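Local coordinates for phosphorylated carbohydrates phosphatase TM_1254 (Thermotoga maritima msb8, PDB 3KBB), which removes phosphate from sugar phosphates such as erythrose 4-phosphate, fructose 6-phosphate, 2-deoxyglucose 6-phosphate and mannose 6-phosphate, using a divalent metal ion, preferably cobalt, at residues Tyr126-Asn138 with Pro143-Val155. Sequence-based numbering, arbitrary orientation.
Sequences YFDVMVFGDQVKN and PEIYLLVLERLNV
The guanidinium of R152 meets the amide of Q135 almost at right angles, the two planes 81° apart. L148 CD2 lies over one guanidinium face, offset toward the rim, while the edge takes Q135 OE1 and M130 O. R152 NH1 gives Q135 OE1 a bond of 2.8 Å and M130 O only a weak one. From the other face of the amide plane F132 N also donates to OE1, so two N-H groups hold that oxygen from opposite faces, which probably steadies the turn after the strand. R152 reaches this far because its chain runs extended from CG to NE, its CB on V129 CG1 and its CD against V131 CG2.

Farther along, the carboxylate of E144 takes two backbone N-H groups, both above its plane and both nearly straight: K137 N to OE2 at 2.8 Å and N138 N to OE1 at 2.9 Å. CG is turned away from the backbone N (chi1 -158°) and the chain beyond is extended, which carries the acid across to the loop. With E144 cut back to an alanine, the amides of K137 and N138 would probably lose their shared acceptor, and the loop its tie to the helix. Nearby, a water joins N138 O to I145 N.

Between these polar sites V131 is wedged among I145, L148 and V149, with V131 CG2 3.6 Å from V149 CG2, and V136 CG1 packs against I145 CA. Beyond R152, toward the C-terminal end of the helix, V129 CG2 packs on L153 CD2. Helix 144-153 runs back nearly antiparallel to edge strand 129-131, at 157°, and V149 also touches strand 102-106: a beta-alpha unit of the Rossmann-like HAD core.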
loop_
_atom_site.group_PDB
_atom_site.type_symbol
_atom_site.label_atom_id
_atom_site.label_comp_id
_atom_site.label_asym_id
_atom_site.label_seq_id
_atom_site.Cartn_x
_atom_site.Cartn_y
_atom_site.Cartn_z
ATOM N N TYR A 126 9.987 -3.569 12.731
ATOM C CA TYR A 126 9.615 -4.986 12.692
ATOM C C TYR A 126 10.211 -5.866 11.598
ATOM O O TYR A 126 10.287 -7.114 11.722
ATOM C CB TYR A 126 8.082 -5.135 12.682
ATOM C CG TYR A 126 7.433 -4.458 13.841
ATOM C CD1 TYR A 126 7.461 -5.056 15.103
ATOM C CD2 TYR A 126 6.844 -3.205 13.703
ATOM C CE1 TYR A 126 6.876 -4.426 16.182
ATOM C CE2 TYR A 126 6.245 -2.552 14.817
ATOM C CZ TYR A 126 6.278 -3.204 16.045
ATOM O OH TYR A 126 5.711 -2.619 17.150
ATOM N N PHE A 127 10.546 -5.252 10.474
ATOM C CA PHE A 127 10.838 -6.029 9.287
ATOM C C PHE A 127 12.272 -6.492 9.177
ATOM O O PHE A 127 13.194 -5.737 9.482
ATOM C CB PHE A 127 10.421 -5.202 8.072
ATOM C CG PHE A 127 8.920 -5.011 8.008
ATOM C CD1 PHE A 127 8.129 -6.050 7.542
ATOM C CD2 PHE A 127 8.335 -3.873 8.506
ATOM C CE1 PHE A 127 6.760 -5.932 7.523
ATOM C CE2 PHE A 127 6.959 -3.694 8.470
ATOM C CZ PHE A 127 6.152 -4.765 8.005
ATOM N N ASP A 128 12.436 -7.723 8.721
ATOM C CA ASP A 128 13.711 -8.327 8.411
ATOM C C ASP A 128 14.113 -8.032 6.964
ATOM O O ASP A 128 15.302 -7.829 6.646
ATOM C CB ASP A 128 13.544 -9.818 8.592
ATOM C CG ASP A 128 13.168 -10.174 10.042
ATOM O OD1 ASP A 128 13.976 -9.885 10.956
ATOM O OD2 ASP A 128 12.055 -10.707 10.286
ATOM N N VAL A 129 13.117 -8.025 6.088
ATOM C CA VAL A 129 13.354 -7.820 4.661
ATOM C C VAL A 129 12.347 -6.793 4.181
ATOM O O VAL A 129 11.144 -6.899 4.494
ATOM C CB VAL A 129 13.189 -9.153 3.889
ATOM C CG1 VAL A 129 12.983 -8.937 2.386
ATOM C CG2 VAL A 129 14.384 -10.106 4.162
HETATM N N MSE A 130 12.778 -5.844 3.346
HETATM C CA MSE A 130 11.801 -4.910 2.783
HETATM C C MSE A 130 12.187 -4.676 1.327
HETATM O O MSE A 130 13.379 -4.474 1.035
HETATM C CB MSE A 130 11.798 -3.581 3.554
HETATM C CG MSE A 130 11.502 -3.669 5.111
HETATM SE SE MSE A 130 11.195 -1.932 5.865
HETATM C CE MSE A 130 13.064 -1.304 5.980
ATOM N N VAL A 131 11.235 -4.797 0.408
ATOM C CA VAL A 131 11.517 -4.604 -1.027
ATOM C C VAL A 131 10.567 -3.507 -1.519
ATOM O O VAL A 131 9.371 -3.507 -1.138
ATOM C CB VAL A 131 11.287 -5.923 -1.809
ATOM C CG1 VAL A 131 11.370 -5.687 -3.302
ATOM C CG2 VAL A 131 12.322 -7.017 -1.405
ATOM N N PHE A 132 11.080 -2.597 -2.369
ATOM C CA PHE A 132 10.376 -1.369 -2.748
ATOM C C PHE A 132 10.251 -1.324 -4.265
ATOM O O PHE A 132 10.930 -2.061 -4.951
ATOM C CB PHE A 132 11.160 -0.152 -2.209
ATOM C CG PHE A 132 11.301 -0.189 -0.707
ATOM C CD1 PHE A 132 10.268 0.253 0.099
ATOM C CD2 PHE A 132 12.448 -0.711 -0.133
ATOM C CE1 PHE A 132 10.362 0.197 1.491
ATOM C CE2 PHE A 132 12.541 -0.805 1.265
ATOM C CZ PHE A 132 11.486 -0.337 2.057
ATOM N N GLY A 133 9.356 -0.480 -4.763
ATOM C CA GLY A 133 9.002 -0.532 -6.184
ATOM C C GLY A 133 10.100 -0.116 -7.140
ATOM O O GLY A 133 10.129 -0.535 -8.326
ATOM N N ASP A 134 11.025 0.704 -6.639
ATOM C CA ASP A 134 12.177 1.128 -7.442
ATOM C C ASP A 134 13.329 0.151 -7.405
ATOM O O ASP A 134 14.434 0.479 -7.852
ATOM C CB ASP A 134 12.660 2.553 -7.052
ATOM C CG ASP A 134 12.988 2.726 -5.539
ATOM O OD1 ASP A 134 12.633 1.904 -4.657
ATOM O OD2 ASP A 134 13.636 3.769 -5.235
ATOM N N GLN A 135 13.087 -1.032 -6.830
ATOM C CA GLN A 135 14.100 -2.092 -6.754
ATOM C C GLN A 135 13.870 -3.251 -7.730
ATOM O O GLN A 135 14.628 -4.221 -7.724
ATOM C CB GLN A 135 14.182 -2.599 -5.313
ATOM C CG GLN A 135 14.673 -1.523 -4.365
ATOM C CD GLN A 135 14.835 -2.025 -2.943
ATOM O OE1 GLN A 135 14.120 -2.929 -2.499
ATOM N NE2 GLN A 135 15.773 -1.436 -2.218
ATOM N N VAL A 136 12.823 -3.150 -8.544
ATOM C CA VAL A 136 12.550 -4.120 -9.601
ATOM C C VAL A 136 12.400 -3.433 -10.955
ATOM O O VAL A 136 12.040 -2.251 -10.997
ATOM C CB VAL A 136 11.241 -4.907 -9.303
ATOM C CG1 VAL A 136 11.444 -5.740 -8.022
ATOM C CG2 VAL A 136 10.077 -3.954 -9.140
ATOM N N LYS A 137 12.632 -4.194 -12.023
ATOM C CA LYS A 137 12.470 -3.676 -13.391
ATOM C C LYS A 137 10.992 -3.470 -13.736
ATOM O O LYS A 137 10.590 -2.401 -14.235
ATOM C CB LYS A 137 13.148 -4.613 -14.384
ATOM C CG LYS A 137 13.007 -4.119 -15.849
ATOM C CD LYS A 137 13.837 -4.943 -16.796
ATOM C CE LYS A 137 13.622 -4.471 -18.215
ATOM N NZ LYS A 137 14.142 -5.496 -19.151
ATOM N N ASN A 138 10.187 -4.500 -13.472
ATOM C CA ASN A 138 8.753 -4.517 -13.802
ATOM C C ASN A 138 7.946 -4.695 -12.531
ATOM O O ASN A 138 8.251 -5.610 -11.751
ATOM C CB ASN A 138 8.483 -5.679 -14.744
ATOM C CG ASN A 138 9.203 -5.526 -16.076
ATOM O OD1 ASN A 138 9.929 -6.416 -16.502
ATOM N ND2 ASN A 138 9.028 -4.382 -16.711
ATOM N N PRO A 143 5.626 -10.939 -11.292
ATOM C CA PRO A 143 6.055 -11.538 -10.003
ATOM C C PRO A 143 7.444 -11.067 -9.502
ATOM O O PRO A 143 7.817 -11.428 -8.364
ATOM C CB PRO A 143 6.091 -13.032 -10.319
ATOM C CG PRO A 143 6.379 -13.044 -11.836
ATOM C CD PRO A 143 5.564 -11.950 -12.359
ATOM N N GLU A 144 8.177 -10.271 -10.297
ATOM C CA GLU A 144 9.517 -9.794 -9.882
ATOM C C GLU A 144 9.634 -9.372 -8.401
ATOM O O GLU A 144 10.563 -9.808 -7.669
ATOM C CB GLU A 144 9.985 -8.667 -10.805
ATOM C CG GLU A 144 11.479 -8.531 -10.779
ATOM C CD GLU A 144 11.997 -7.392 -11.663
ATOM O OE1 GLU A 144 11.287 -7.014 -12.614
ATOM O OE2 GLU A 144 13.134 -6.922 -11.381
ATOM N N ILE A 145 8.728 -8.511 -7.955
ATOM C CA ILE A 145 8.813 -8.001 -6.593
ATOM C C ILE A 145 8.723 -9.095 -5.522
ATOM O O ILE A 145 9.492 -9.086 -4.570
ATOM C CB ILE A 145 7.815 -6.858 -6.356
ATOM C CG1 ILE A 145 8.201 -6.056 -5.098
ATOM C CG2 ILE A 145 6.374 -7.326 -6.378
ATOM C CD1 ILE A 145 7.382 -4.816 -4.892
ATOM N N TYR A 146 7.791 -10.039 -5.704
ATOM C CA TYR A 146 7.695 -11.154 -4.736
ATOM C C TYR A 146 8.849 -12.132 -4.863
ATOM O O TYR A 146 9.278 -12.674 -3.860
ATOM C CB TYR A 146 6.331 -11.859 -4.848
ATOM C CG TYR A 146 5.317 -11.006 -4.106
ATOM C CD1 TYR A 146 5.265 -11.004 -2.691
ATOM C CD2 TYR A 146 4.435 -10.176 -4.796
ATOM C CE1 TYR A 146 4.369 -10.197 -2.007
ATOM C CE2 TYR A 146 3.524 -9.353 -4.124
ATOM C CZ TYR A 146 3.506 -9.371 -2.713
ATOM O OH TYR A 146 2.632 -8.575 -2.007
ATOM N N LEU A 147 9.328 -12.377 -6.084
ATOM C CA LEU A 147 10.544 -13.218 -6.288
ATOM C C LEU A 147 11.741 -12.616 -5.537
ATOM O O LEU A 147 12.524 -13.350 -4.899
ATOM C CB LEU A 147 10.807 -13.391 -7.807
ATOM C CG LEU A 147 9.757 -14.243 -8.518
ATOM C CD1 LEU A 147 9.903 -14.042 -10.070
ATOM C CD2 LEU A 147 9.817 -15.737 -8.131
ATOM N N LEU A 148 11.887 -11.284 -5.569
ATOM C CA LEU A 148 12.991 -10.623 -4.857
ATOM C C LEU A 148 12.799 -10.722 -3.328
ATOM O O LEU A 148 13.771 -10.950 -2.584
ATOM C CB LEU A 148 13.100 -9.154 -5.289
ATOM C CG LEU A 148 14.292 -8.324 -4.748
ATOM C CD1 LEU A 148 15.625 -9.047 -4.954
ATOM C CD2 LEU A 148 14.270 -6.901 -5.372
ATOM N N VAL A 149 11.555 -10.569 -2.856
ATOM C CA VAL A 149 11.270 -10.771 -1.417
ATOM C C VAL A 149 11.675 -12.188 -0.993
ATOM O O VAL A 149 12.333 -12.342 0.066
ATOM C CB VAL A 149 9.768 -10.525 -1.052
ATOM C CG1 VAL A 149 9.506 -10.872 0.454
ATOM C CG2 VAL A 149 9.415 -9.052 -1.284
ATOM N N LEU A 150 11.278 -13.198 -1.789
ATOM C CA LEU A 150 11.615 -14.607 -1.518
ATOM C C LEU A 150 13.130 -14.809 -1.507
ATOM O O LEU A 150 13.661 -15.500 -0.651
ATOM C CB LEU A 150 10.951 -15.554 -2.500
ATOM C CG LEU A 150 9.413 -15.588 -2.454
ATOM C CD1 LEU A 150 8.870 -16.397 -3.616
ATOM C CD2 LEU A 150 9.067 -16.227 -1.090
ATOM N N GLU A 151 13.801 -14.160 -2.460
ATOM C CA GLU A 151 15.267 -14.225 -2.562
ATOM C C GLU A 151 15.948 -13.682 -1.345
ATOM O O GLU A 151 16.850 -14.337 -0.799
ATOM C CB GLU A 151 15.752 -13.505 -3.806
ATOM C CG GLU A 151 17.287 -13.656 -4.008
ATOM C CD GLU A 151 17.707 -13.259 -5.386
ATOM O OE1 GLU A 151 17.294 -12.163 -5.821
ATOM O OE2 GLU A 151 18.430 -14.057 -6.030
ATOM N N ARG A 152 15.563 -12.473 -0.933
ATOM C CA ARG A 152 16.160 -11.816 0.191
ATOM C C ARG A 152 15.841 -12.546 1.513
ATOM O O ARG A 152 16.659 -12.560 2.424
ATOM C CB ARG A 152 15.731 -10.353 0.277
ATOM C CG ARG A 152 16.323 -9.459 -0.876
ATOM C CD ARG A 152 16.071 -7.939 -0.636
ATOM N NE ARG A 152 16.527 -7.162 -1.800
ATOM C CZ ARG A 152 16.208 -5.890 -2.105
ATOM N NH1 ARG A 152 15.435 -5.132 -1.328
ATOM N NH2 ARG A 152 16.727 -5.356 -3.203
ATOM N N LEU A 153 14.653 -13.149 1.611
ATOM C CA LEU A 153 14.300 -13.940 2.800
ATOM C C LEU A 153 14.993 -15.326 2.829
ATOM O O LEU A 153 15.110 -15.959 3.901
ATOM C CB LEU A 153 12.792 -14.209 2.772
ATOM C CG LEU A 153 11.819 -13.088 3.092
ATOM C CD1 LEU A 153 10.431 -13.552 2.674
ATOM C CD2 LEU A 153 11.848 -12.824 4.616
ATOM N N ASN A 154 15.409 -15.775 1.653
ATOM C CA ASN A 154 15.882 -17.133 1.425
ATOM C C ASN A 154 14.888 -18.191 1.934
ATOM O O ASN A 154 15.218 -19.072 2.776
ATOM C CB ASN A 154 17.272 -17.292 2.061
ATOM C CG ASN A 154 17.920 -18.591 1.723
ATOM O OD1 ASN A 154 17.702 -19.166 0.660
ATOM N ND2 ASN A 154 18.751 -19.071 2.642
ATOM N N VAL A 155 13.646 -18.072 1.459
ATOM C CA VAL A 155 12.570 -19.013 1.808
ATOM C C VAL A 155 11.801 -19.444 0.557
ATOM O O VAL A 155 11.742 -18.720 -0.452
ATOM C CB VAL A 155 11.586 -18.445 2.910
ATOM C CG1 VAL A 155 12.333 -17.922 4.110
ATOM C CG2 VAL A 155 10.735 -17.326 2.330
HETATM O O HOH W 1 7.028 -6.964 -9.627
HETATM O O HOH W 2 10.340 -8.561 -14.636
#